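Local structure of vascular protein tyrosine phosphatase 1 (Rattus norvegicus, 3I36) at residues D218-F223 and I255-L260; N268-Y273 and Q298-I303; Y277-R280 and M286-T289. The protein probably removes phosphate from phosphotyrosine residues of protein substrates, this chain being the catalytic domain of a receptor-type tyrosine phosphatase. All blocks are in the same frame, centred on the assembly; numbering follows the deposited sequence. Where two conformers were deposited one is given.

Overall arrangement
All three contacts are buried and lie in the helical part of the phosphatase domain, but their chemistry differs. Interactions 1 and 2 are purely apolar, made of leucine, isoleucine and valine methyls, and they meet each other: L260 reaches both V272 and V300, and I257 touches C299. Interaction 1 joins helices 218-231 and 249-267 near the active site; interaction 2, farther from the centre and away from the annotated sites, sets helix 290-305 against the 268-273 connection. Interaction 3 is mixed, an arginine gripping main-chain carbonyls of a loop that probably binds substrate. It shares helix 272-280 with interaction 2 and is tied to interaction 1 by the R259-D278 salt bridge.

Interaction 1: residues D218-F223 and I255-L260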
ATOM      1  N   ASP A 218      -2.374   3.259  17.220  1.00 21.12           N
ATOM      2  CA  ASP A 218      -1.903   4.637  17.222  1.00 22.68           C
ATOM      3  C   ASP A 218      -0.637   4.836  16.393  1.00 19.30           C
ATOM      4  O   ASP A 218      -0.511   5.833  15.688  1.00 22.88           O
ATOM      5  CB  ASP A 218      -1.722   5.177  18.652  1.00 27.32           C
ATOM      6  CG  ASP A 218      -0.949   4.233  19.543  1.00 40.11           C
ATOM      7  OD1 ASP A 218      -0.388   3.241  19.034  1.00 40.07           O
ATOM      8  OD2 ASP A 218      -0.902   4.488  20.766  1.00 56.07           O
ATOM      9  N   LEU A 219       0.288   3.887  16.459  1.00 18.33           N
ATOM     10  CA  LEU A 219       1.556   4.063  15.770  1.00 19.53           C
ATOM     11  C   LEU A 219       1.352   4.051  14.264  1.00 22.08           C
ATOM     12  O   LEU A 219       1.889   4.902  13.551  1.00 20.10           O
ATOM     13  CB  LEU A 219       2.565   2.997  16.178  1.00 19.51           C
ATOM     14  CG  LEU A 219       3.074   3.228  17.604  1.00 30.50           C
ATOM     15  CD1 LEU A 219       3.860   2.031  18.105  1.00 34.08           C
ATOM     16  CD2 LEU A 219       3.920   4.492  17.633  1.00 27.70           C
ATOM     17  N   LEU A 220       0.579   3.089  13.771  1.00 18.58           N
ATOM     18  CA  LEU A 220       0.340   3.040  12.347  1.00 19.07           C
ATOM     19  C   LEU A 220      -0.439   4.274  11.910  1.00 14.64           C
ATOM     20  O   LEU A 220      -0.207   4.818  10.828  1.00 13.63           O
ATOM     21  CB  LEU A 220      -0.404   1.771  11.962  1.00 21.79           C
ATOM     22  CG  LEU A 220      -0.547   1.519  10.464  1.00 17.40           C
ATOM     23  CD1 LEU A 220       0.821   1.374   9.809  1.00 14.46           C
ATOM     24  CD2 LEU A 220      -1.363   0.274  10.251  1.00 17.35           C
ATOM     25  N   ILE A 221      -1.371   4.714  12.749  1.00 15.63           N
ATOM     26  CA  ILE A 221      -2.154   5.901  12.425  1.00 17.28           C
ATOM     27  C   ILE A 221      -1.269   7.149  12.418  1.00 15.42           C
ATOM     28  O   ILE A 221      -1.368   7.977  11.518  1.00 16.13           O
ATOM     29  CB  ILE A 221      -3.342   6.074  13.379  1.00 17.45           C
ATOM     30  CG1 ILE A 221      -4.403   5.009  13.092  1.00 19.49           C
ATOM     31  CG2 ILE A 221      -3.924   7.480  13.259  1.00 19.05           C
ATOM     32  CD1 ILE A 221      -5.391   4.788  14.235  1.00 18.62           C
ATOM     33  N   ASN A 222      -0.395   7.280  13.415  1.00 13.37           N
ATOM     34  CA  ASN A 222       0.555   8.382  13.445  0.50 19.30           C
ATOM     35  C   ASN A 222       1.498   8.341  12.248  1.00 16.77           C
ATOM     36  O   ASN A 222       1.862   9.374  11.692  1.00 14.38           O
ATOM     37  CB  ASN A 222       1.348   8.363  14.751  0.50 22.72           C
ATOM     38  CG  ASN A 222       0.479   8.644  15.958  0.50 19.25           C
ATOM     39  OD1 ASN A 222      -0.586   9.255  15.846  0.50 17.30           O
ATOM     40  ND2 ASN A 222       0.933   8.199  17.127  0.50 20.49           N
ATOM     41  N   PHE A 223       1.892   7.133  11.863  1.00 16.14           N
ATOM     42  CA  PHE A 223       2.745   6.931  10.702  1.00 12.65           C
ATOM     43  C   PHE A 223       1.993   7.397   9.459  1.00 13.40           C
ATOM     44  O   PHE A 223       2.547   8.119   8.629  1.00 14.19           O
ATOM     45  CB  PHE A 223       3.091   5.451  10.618  1.00 13.49           C
ATOM     46  CG  PHE A 223       3.824   5.049   9.390  1.00 16.52           C
ATOM     47  CD1 PHE A 223       5.196   5.205   9.305  1.00 16.89           C
ATOM     48  CD2 PHE A 223       3.157   4.440   8.341  1.00 16.37           C
ATOM     49  CE1 PHE A 223       5.879   4.776   8.186  1.00 14.97           C
ATOM     50  CE2 PHE A 223       3.842   4.019   7.214  1.00 12.87           C
ATOM     51  CZ  PHE A 223       5.211   4.188   7.143  1.00 12.14           C
ATOM     52  N   ILE A 255      -3.717   1.493   3.239  1.00 10.08           N
ATOM     53  CA  ILE A 255      -4.489   2.310   2.316  1.00 10.80           C
ATOM     54  C   ILE A 255      -5.895   2.515   2.856  1.00  8.68           C
ATOM     55  O   ILE A 255      -6.440   3.633   2.837  1.00  9.25           O
ATOM     56  CB  ILE A 255      -4.550   1.683   0.931  1.00  8.33           C
ATOM     57  CG1 ILE A 255      -3.170   1.764   0.267  1.00  9.19           C
ATOM     58  CG2 ILE A 255      -5.624   2.395   0.081  1.00  8.68           C
ATOM     59  CD1 ILE A 255      -3.126   1.074  -1.068  1.00 10.12           C
ATOM     60  N   ALA A 256      -6.479   1.443   3.374  1.00  8.60           N
ATOM     61  CA  ALA A 256      -7.835   1.543   3.913  1.00 11.43           C
ATOM     62  C   ALA A 256      -7.862   2.508   5.086  1.00 12.40           C
ATOM     63  O   ALA A 256      -8.775   3.314   5.208  1.00  9.04           O
ATOM     64  CB  ALA A 256      -8.350   0.169   4.341  1.00  8.84           C
ATOM     65  N   ILE A 257      -6.857   2.439   5.953  1.00  8.86           N
ATOM     66  CA  ILE A 257      -6.841   3.323   7.110  1.00 12.20           C
ATOM     67  C   ILE A 257      -6.794   4.770   6.632  1.00 10.53           C
ATOM     68  O   ILE A 257      -7.470   5.655   7.159  1.00 10.66           O
ATOM     69  CB  ILE A 257      -5.584   3.080   7.943  1.00 15.22           C
ATOM     70  CG1 ILE A 257      -5.705   1.768   8.712  1.00 17.95           C
ATOM     71  CG2 ILE A 257      -5.334   4.245   8.891  1.00 20.57           C
ATOM     72  CD1 ILE A 257      -4.388   1.345   9.354  1.00 17.49           C
ATOM     73  N   ASP A 258      -5.988   5.014   5.617  1.00 10.15           N
ATOM     74  CA  ASP A 258      -5.848   6.380   5.119  1.00 11.05           C
ATOM     75  C   ASP A 258      -7.195   6.871   4.614  1.00 15.28           C
ATOM     76  O   ASP A 258      -7.628   7.999   4.897  1.00 12.06           O
ATOM     77  CB  ASP A 258      -4.812   6.439   4.001  1.00  9.17           C
ATOM     78  CG  ASP A 258      -4.657   7.839   3.434  1.00 10.11           C
ATOM     79  OD1 ASP A 258      -4.233   8.746   4.177  1.00 13.19           O
ATOM     80  OD2 ASP A 258      -4.958   8.027   2.241  1.00 11.39           O
ATOM     81  N   ARG A 259      -7.860   6.010   3.864  1.00 14.23           N
ATOM     82  CA  ARG A 259      -9.147   6.352   3.302  1.00 13.76           C
ATOM     83  C   ARG A 259     -10.204   6.547   4.377  1.00 12.22           C
ATOM     84  O   ARG A 259     -11.004   7.476   4.299  1.00 12.10           O
ATOM     85  CB  ARG A 259      -9.567   5.284   2.307  1.00 13.77           C
ATOM     86  CG  ARG A 259      -8.661   5.275   1.084  1.00 12.98           C
ATOM     87  CD  ARG A 259      -9.033   4.166   0.133  1.00  9.90           C
ATOM     88  NE  ARG A 259     -10.409   4.290  -0.333  1.00 12.55           N
ATOM     89  CZ  ARG A 259     -10.922   3.581  -1.333  1.00 15.14           C
ATOM     90  NH1 ARG A 259     -10.158   2.716  -1.989  1.00 11.16           N
ATOM     91  NH2 ARG A 259     -12.194   3.738  -1.679  1.00 11.58           N
ATOM     92  N   LEU A 260     -10.199   5.671   5.377  1.00  9.99           N
ATOM     93  CA  LEU A 260     -11.146   5.765   6.475  1.00 14.15           C
ATOM     94  C   LEU A 260     -10.973   7.062   7.227  1.00 12.94           C
ATOM     95  O   LEU A 260     -11.948   7.679   7.643  1.00 11.55           O
ATOM     96  CB  LEU A 260     -10.937   4.606   7.438  1.00 16.78           C
ATOM     97  CG  LEU A 260     -11.541   3.326   6.886  1.00 23.37           C
ATOM     98  CD1 LEU A 260     -10.948   2.145   7.619  1.00 19.96           C
ATOM     99  CD2 LEU A 260     -13.065   3.396   7.034  1.00 21.34           C
TER
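L220 and I257 meet through their methyl ends: CD2 of L220 lies 3.3 Å from CD1 of I257, tighter than ordinary van der Waals contact. L220 swings CG opposite its own backbone N (chi1 -172°), and a second torsion of 61° folds CD1 back and leaves CD2 as the extended branch, pointing at the isoleucine. I257 answers with its longer branch. CG1 lies anti to the carbonyl carbon and the chain continues extended (chi2 169°), which pushes CD1 out toward L220. The two side chains run at a slant to each other, so contact is made by their ends, with L220 CG also 4.0 Å from I257 CD1. The shorter branch of I257 serves a second neighbour: CG2 comes to 4.4 Å from I221 CG1, a looser touch. One isoleucine thus sits against two successive residues of the facing helix, and the closest CA atoms, those of I221 and I257, are 7.5 Å apart. In the tyrosine phosphatase fold, helix 249-267 is the one that leads away from the signature loop holding C244, the probable nucleophile, while helix 218-231 follows the WPD loop. L220 also packs on W208 of that loop. The next residue after I257, D258, adds charge to the same pair of helices: OD1 forms a salt bridge with R224 and OD2 with R228. Helix 290-305 also packs here, L296 and C299 against I257 and F295 against L220.

Interaction 2: residues N268-Y273 and Q298-I303; sequences NTVDVY and QCVLDI
V300 carries the second segment's whole share of this contact, meeting V270 with one methyl and V272 with the other. Starting at the head of 298-303, Q298 binds within its own helix: NE2 donates to D302 OD1 at 2.9 Å, with the acceptor in the amide plane but the donor 35° out of the carboxylate plane. C299, next, is turned to T217. Then comes V300. Its CG1, anti to the backbone N (chi1 174°), reaches V270 tip to tip, with V270 CG1 at 3.6 Å and V270 CG2 at 4.1 Å. V300 and V272 slide past each other in opposite directions, their CG2 atoms 4.1 Å apart. V270 sits on the short strand 269-270, which pairs antiparallel with 26-27, and V272 opens helix 272-280. Between them D271 acts as N-cap, its OD1 accepting from G274 N. V300 therefore bridges the strand and the first turn of the following helix, packing the phosphatase domain's C-terminal helix 290-305 onto this connection; F31 of helix 28-53 lies against both V270 and V300. Farther on, D302 holds the Q298 amide through OD1 and T217 OG1 through OD2. I303, last in the segment, packs on I261 of helix 249-267.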
ATOM      1  N   ASN A 268     -17.808  12.146   8.568  1.00 15.69           N
ATOM      2  CA  ASN A 268     -18.265  11.606   9.842  1.00 13.77           C
ATOM      3  C   ASN A 268     -18.919  10.261   9.683  1.00 16.37           C
ATOM      4  O   ASN A 268     -19.811   9.910  10.436  1.00 15.42           O
ATOM      5  CB  ASN A 268     -19.248  12.556  10.506  1.00 13.85           C
ATOM      6  CG  ASN A 268     -18.630  13.883  10.782  1.00 15.94           C
ATOM      7  OD1 ASN A 268     -17.623  13.970  11.480  1.00 19.76           O
ATOM      8  ND2 ASN A 268     -19.191  14.924  10.205  1.00 18.20           N
ATOM      9  N   THR A 269     -18.451   9.500   8.704  1.00 11.88           N
ATOM     10  CA  THR A 269     -19.035   8.209   8.439  1.00 14.00           C
ATOM     11  C   THR A 269     -17.887   7.302   8.080  1.00 12.12           C
ATOM     12  O   THR A 269     -16.811   7.763   7.717  1.00 16.21           O
ATOM     13  CB  THR A 269     -19.962   8.241   7.225  1.00 21.46           C
ATOM     14  OG1 THR A 269     -19.172   8.490   6.053  1.00 31.61           O
ATOM     15  CG2 THR A 269     -21.003   9.324   7.387  1.00 16.56           C
ATOM     16  N   VAL A 270     -18.112   6.006   8.182  1.00 15.76           N
ATOM     17  CA  VAL A 270     -17.102   5.094   7.712  1.00 14.64           C
ATOM     18  C   VAL A 270     -17.774   4.006   6.926  1.00 14.70           C
ATOM     19  O   VAL A 270     -18.929   3.650   7.154  1.00 13.98           O
ATOM     20  CB  VAL A 270     -16.234   4.502   8.850  1.00 26.92           C
ATOM     21  CG1 VAL A 270     -15.739   5.608   9.783  1.00 33.41           C
ATOM     22  CG2 VAL A 270     -16.987   3.466   9.620  1.00 27.56           C
ATOM     23  N   ASP A 271     -17.028   3.483   5.980  1.00 13.01           N
ATOM     24  CA  ASP A 271     -17.490   2.344   5.235  1.00 13.53           C
ATOM     25  C   ASP A 271     -16.254   1.519   4.949  1.00 12.43           C
ATOM     26  O   ASP A 271     -15.653   1.604   3.878  1.00 13.38           O
ATOM     27  CB  ASP A 271     -18.181   2.775   3.949  1.00 17.68           C
ATOM     28  CG  ASP A 271     -18.880   1.619   3.267  1.00 14.95           C
ATOM     29  OD1 ASP A 271     -18.743   0.470   3.751  1.00 13.67           O
ATOM     30  OD2 ASP A 271     -19.563   1.862   2.260  1.00 23.68           O
ATOM     31  N   VAL A 272     -15.873   0.722   5.935  1.00 13.03           N
ATOM     32  CA  VAL A 272     -14.678  -0.080   5.814  1.00 13.45           C
ATOM     33  C   VAL A 272     -14.951  -1.105   4.730  1.00 13.04           C
ATOM     34  O   VAL A 272     -14.108  -1.382   3.890  1.00 11.01           O
ATOM     35  CB  VAL A 272     -14.392  -0.800   7.127  1.00 13.73           C
ATOM     36  CG1 VAL A 272     -13.176  -1.729   6.979  1.00 12.09           C
ATOM     37  CG2 VAL A 272     -14.177   0.226   8.245  1.00 14.59           C
ATOM     38  N   TYR A 273     -16.148  -1.674   4.777  1.00 10.74           N
ATOM     39  CA  TYR A 273     -16.532  -2.683   3.815  1.00 10.77           C
ATOM     40  C   TYR A 273     -16.395  -2.119   2.402  1.00 13.78           C
ATOM     41  O   TYR A 273     -15.803  -2.745   1.536  1.00 11.93           O
ATOM     42  CB  TYR A 273     -17.960  -3.139   4.070  1.00 10.36           C
ATOM     43  CG  TYR A 273     -18.389  -4.240   3.134  1.00 16.00           C
ATOM     44  CD1 TYR A 273     -18.226  -5.572   3.484  1.00 21.89           C
ATOM     45  CD2 TYR A 273     -18.943  -3.945   1.901  1.00 15.56           C
ATOM     46  CE1 TYR A 273     -18.609  -6.580   2.634  1.00 21.27           C
ATOM     47  CE2 TYR A 273     -19.334  -4.948   1.039  1.00 18.26           C
ATOM     48  CZ  TYR A 273     -19.162  -6.261   1.413  1.00 25.93           C
ATOM     49  OH  TYR A 273     -19.547  -7.265   0.562  1.00 30.06           O
ATOM     50  N   GLN A 298     -10.748  -1.562  14.305  1.00 16.07           N
ATOM     51  CA  GLN A 298     -10.144  -1.066  15.542  1.00 20.70           C
ATOM     52  C   GLN A 298      -9.582   0.340  15.332  1.00 20.40           C
ATOM     53  O   GLN A 298      -9.718   1.227  16.187  1.00 15.69           O
ATOM     54  CB  GLN A 298      -9.032  -1.997  16.020  1.00 21.02           C
ATOM     55  CG  GLN A 298      -8.531  -1.641  17.423  1.00 20.60           C
ATOM     56  CD  GLN A 298      -9.613  -1.828  18.462  1.00 26.56           C
ATOM     57  OE1 GLN A 298     -10.152  -2.927  18.604  1.00 21.53           O
ATOM     58  NE2 GLN A 298      -9.943  -0.758  19.193  1.00 22.63           N
ATOM     59  N   CYS A 299      -8.938   0.538  14.188  1.00 20.89           N
ATOM     60  CA  CYS A 299      -8.404   1.846  13.836  1.00 21.40           C
ATOM     61  C   CYS A 299      -9.502   2.894  13.873  1.00 23.41           C
ATOM     62  O   CYS A 299      -9.359   3.926  14.520  1.00 20.96           O
ATOM     63  CB  CYS A 299      -7.745   1.806  12.458  1.00 16.28           C
ATOM     64  SG  CYS A 299      -6.161   0.997  12.479  1.00 22.01           S
ATOM     65  N   VAL A 300     -10.602   2.612  13.185  1.00 22.40           N
ATOM     66  CA  VAL A 300     -11.737   3.515  13.172  1.00 20.19           C
ATOM     67  C   VAL A 300     -12.215   3.797  14.580  1.00 16.76           C
ATOM     68  O   VAL A 300     -12.475   4.943  14.936  1.00 23.97           O
ATOM     69  CB  VAL A 300     -12.913   2.949  12.350  1.00 20.67           C
ATOM     70  CG1 VAL A 300     -14.127   3.850  12.480  1.00 23.71           C
ATOM     71  CG2 VAL A 300     -12.507   2.799  10.894  1.00 17.36           C
ATOM     72  N   LEU A 301     -12.337   2.749  15.388  1.00 17.88           N
ATOM     73  CA  LEU A 301     -12.834   2.918  16.746  1.00 21.17           C
ATOM     74  C   LEU A 301     -11.904   3.827  17.531  1.00 24.02           C
ATOM     75  O   LEU A 301     -12.342   4.748  18.229  1.00 21.89           O
ATOM     76  CB  LEU A 301     -12.967   1.562  17.440  1.00 19.16           C
ATOM     77  CG  LEU A 301     -13.616   1.584  18.816  1.00 21.91           C
ATOM     78  CD1 LEU A 301     -15.067   2.004  18.683  1.00 26.63           C
ATOM     79  CD2 LEU A 301     -13.489   0.207  19.488  1.00 21.43           C
ATOM     80  N   ASP A 302     -10.611   3.568  17.407  1.00 22.09           N
ATOM     81  CA  ASP A 302      -9.617   4.334  18.143  1.00 22.24           C
ATOM     82  C   ASP A 302      -9.590   5.795  17.699  1.00 25.15           C
ATOM     83  O   ASP A 302      -9.441   6.697  18.520  1.00 24.51           O
ATOM     84  CB  ASP A 302      -8.241   3.694  17.987  1.00 25.21           C
ATOM     85  CG  ASP A 302      -8.171   2.323  18.635  1.00 21.57           C
ATOM     86  OD1 ASP A 302      -9.108   1.978  19.381  1.00 21.69           O
ATOM     87  OD2 ASP A 302      -7.186   1.596  18.408  1.00 20.00           O
ATOM     88  N   ILE A 303      -9.742   6.019  16.400  1.00 24.71           N
ATOM     89  CA  ILE A 303      -9.753   7.367  15.857  1.00 27.25           C
ATOM     90  C   ILE A 303     -10.955   8.127  16.383  1.00 30.75           C
ATOM     91  O   ILE A 303     -10.839   9.258  16.849  1.00 31.59           O
ATOM     92  CB  ILE A 303      -9.801   7.332  14.325  1.00 25.48           C
ATOM     93  CG1 ILE A 303      -8.480   6.793  13.791  1.00 20.56           C
ATOM     94  CG2 ILE A 303     -10.121   8.716  13.764  1.00 25.66           C
ATOM     95  CD1 ILE A 303      -8.496   6.449  12.338  1.00 19.19           C
TER

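Interaction 3: residues Y277-R280 and M286-T289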
ATOM      1  N   TYR A 277     -13.823  -3.411  -0.296  1.00 11.52           N
ATOM      2  CA  TYR A 277     -14.433  -3.861  -1.540  1.00 12.60           C
ATOM      3  C   TYR A 277     -13.758  -3.191  -2.736  1.00 12.75           C
ATOM      4  O   TYR A 277     -13.309  -3.847  -3.690  1.00  9.77           O
ATOM      5  CB  TYR A 277     -15.910  -3.515  -1.532  1.00 12.95           C
ATOM      6  CG  TYR A 277     -16.667  -4.170  -2.648  1.00 13.83           C
ATOM      7  CD1 TYR A 277     -17.505  -5.251  -2.396  1.00 15.18           C
ATOM      8  CD2 TYR A 277     -16.556  -3.706  -3.955  1.00 13.31           C
ATOM      9  CE1 TYR A 277     -18.205  -5.858  -3.417  1.00 15.03           C
ATOM     10  CE2 TYR A 277     -17.256  -4.310  -4.984  1.00 18.44           C
ATOM     11  CZ  TYR A 277     -18.078  -5.385  -4.702  1.00 16.28           C
ATOM     12  OH  TYR A 277     -18.769  -5.998  -5.715  1.00 16.12           O
ATOM     13  N   ASP A 278     -13.693  -1.874  -2.676  1.00 11.14           N
ATOM     14  CA  ASP A 278     -13.023  -1.096  -3.701  1.00 11.48           C
ATOM     15  C   ASP A 278     -11.570  -1.554  -3.890  1.00 11.53           C
ATOM     16  O   ASP A 278     -11.116  -1.766  -5.009  1.00 11.51           O
ATOM     17  CB  ASP A 278     -13.052   0.370  -3.301  1.00 14.98           C
ATOM     18  CG  ASP A 278     -12.555   1.276  -4.393  1.00 16.65           C
ATOM     19  OD1 ASP A 278     -12.832   1.008  -5.580  1.00 14.02           O
ATOM     20  OD2 ASP A 278     -11.911   2.273  -4.043  1.00 13.65           O
ATOM     21  N   LEU A 279     -10.843  -1.711  -2.796  1.00 12.95           N
ATOM     22  CA  LEU A 279      -9.472  -2.200  -2.904  1.00 13.37           C
ATOM     23  C   LEU A 279      -9.427  -3.534  -3.626  1.00 13.03           C
ATOM     24  O   LEU A 279      -8.611  -3.725  -4.525  1.00 11.78           O
ATOM     25  CB  LEU A 279      -8.812  -2.307  -1.533  1.00  9.22           C
ATOM     26  CG  LEU A 279      -8.698  -0.970  -0.793  1.00  9.78           C
ATOM     27  CD1 LEU A 279      -7.980  -1.207   0.529  1.00 10.65           C
ATOM     28  CD2 LEU A 279      -7.970   0.068  -1.642  1.00  9.81           C
ATOM     29  N   ARG A 280     -10.311  -4.449  -3.244  1.00 10.58           N
ATOM     30  CA  ARG A 280     -10.347  -5.765  -3.878  1.00 10.06           C
ATOM     31  C   ARG A 280     -10.683  -5.706  -5.365  1.00 12.94           C
ATOM     32  O   ARG A 280     -10.289  -6.587  -6.121  1.00 14.96           O
ATOM     33  CB  ARG A 280     -11.367  -6.668  -3.202  1.00 12.71           C
ATOM     34  CG  ARG A 280     -11.010  -7.047  -1.786  1.00 13.38           C
ATOM     35  CD  ARG A 280      -9.898  -8.084  -1.731  1.00 12.01           C
ATOM     36  NE  ARG A 280      -9.615  -8.314  -0.328  1.00 13.96           N
ATOM     37  CZ  ARG A 280     -10.327  -9.116   0.449  1.00 14.89           C
ATOM     38  NH1 ARG A 280     -11.339  -9.813  -0.063  1.00 12.71           N
ATOM     39  NH2 ARG A 280     -10.026  -9.221   1.742  1.00 14.58           N
ATOM     40  N   MET A 286      -6.486  -7.458  -0.998  1.00 14.24           N
ATOM     41  CA  MET A 286      -6.256  -6.236  -0.237  1.00 12.66           C
ATOM     42  C   MET A 286      -6.935  -6.380   1.110  1.00 13.41           C
ATOM     43  O   MET A 286      -8.130  -6.673   1.168  1.00  9.80           O
ATOM     44  CB  MET A 286      -6.797  -5.021  -0.984  1.00  9.84           C
ATOM     45  CG  MET A 286      -6.220  -4.874  -2.388  1.00 10.23           C
ATOM     46  SD  MET A 286      -4.415  -4.905  -2.361  1.00 12.78           S
ATOM     47  CE  MET A 286      -4.104  -3.435  -1.421  1.00 11.37           C
ATOM     48  N   VAL A 287      -6.161  -6.195   2.180  1.00 11.38           N
ATOM     49  CA  VAL A 287      -6.598  -6.518   3.536  1.00 10.99           C
ATOM     50  C   VAL A 287      -6.794  -8.024   3.554  1.00 10.19           C
ATOM     51  O   VAL A 287      -7.886  -8.555   3.337  1.00 11.09           O
ATOM     52  CB  VAL A 287      -7.877  -5.751   3.967  1.00 10.08           C
ATOM     53  CG1 VAL A 287      -8.178  -6.001   5.456  1.00  9.22           C
ATOM     54  CG2 VAL A 287      -7.686  -4.261   3.722  1.00 10.62           C
ATOM     55  N   GLN A 288      -5.691  -8.698   3.809  1.00 12.55           N
ATOM     56  CA  GLN A 288      -5.535 -10.073   3.389  1.00 13.23           C
ATOM     57  C   GLN A 288      -5.965 -11.065   4.450  1.00 13.95           C
ATOM     58  O   GLN A 288      -6.195 -12.228   4.152  1.00 18.20           O
ATOM     59  CB  GLN A 288      -4.079 -10.306   3.027  1.00 16.52           C
ATOM     60  CG  GLN A 288      -3.787 -11.700   2.548  1.00 21.41           C
ATOM     61  CD  GLN A 288      -2.378 -11.814   2.069  1.00 25.10           C
ATOM     62  OE1 GLN A 288      -1.503 -11.048   2.497  1.00 21.31           O
ATOM     63  NE2 GLN A 288      -2.138 -12.744   1.152  1.00 24.95           N
ATOM     64  N   THR A 289      -6.073 -10.600   5.690  1.00 14.04           N
ATOM     65  CA  THR A 289      -6.501 -11.460   6.772  1.00 17.58           C
ATOM     66  C   THR A 289      -7.679 -10.819   7.497  1.00 18.62           C
ATOM     67  O   THR A 289      -7.855  -9.607   7.487  1.00 13.24           O
ATOM     68  CB  THR A 289      -5.356 -11.717   7.790  1.00 14.62           C
ATOM     69  OG1 THR A 289      -5.078 -10.508   8.508  1.00 20.11           O
ATOM     70  CG2 THR A 289      -4.101 -12.161   7.071  1.00 23.14           C
TER
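R280 lays the edge of its guanidinium against two successive carbonyls, those of M286 and V287. NE donates to M286 O at 2.7 Å (N-H...O 152°) and NH2 to V287 O at 2.8 Å (149°). Both acceptors lie near the guanidinium plane, although the donors are tilted somewhat from the planes of the carbonyls. NH2 adds a weak bond to M286 O at 3.2 Å, so that oxygen is held twice. Although its CB does not point at the loop, R280 bends at its second torsion, bringing the charged end across to it. V287 O has another donor in Y50 OH, and these bonds fix the loop backbone where V287 takes positive phi. Beside the polar grip, L279 and M286 turn their CB atoms to each other at 3.4 Å, a tight carbon pair. M286 CG, anti to the carbonyl carbon, rests 3.4 Å from L279 O; beyond it the chain bends at chi2 and chi3. At the far end of L279, CD1 touches V287 CG2 more loosely, at 4.4 Å. M286 and Q288 both pack on V248, and V287 is hydrogen-bonded to the V248 backbone, which ties 286-289 to the phosphate-binding loop. T289 is the N-cap of helix 290-305. Q288, probably a substrate-binding residue, marks this as the Q-loop of the classical tyrosine phosphatases, anchored here by an arginine at the end of helix 272-280.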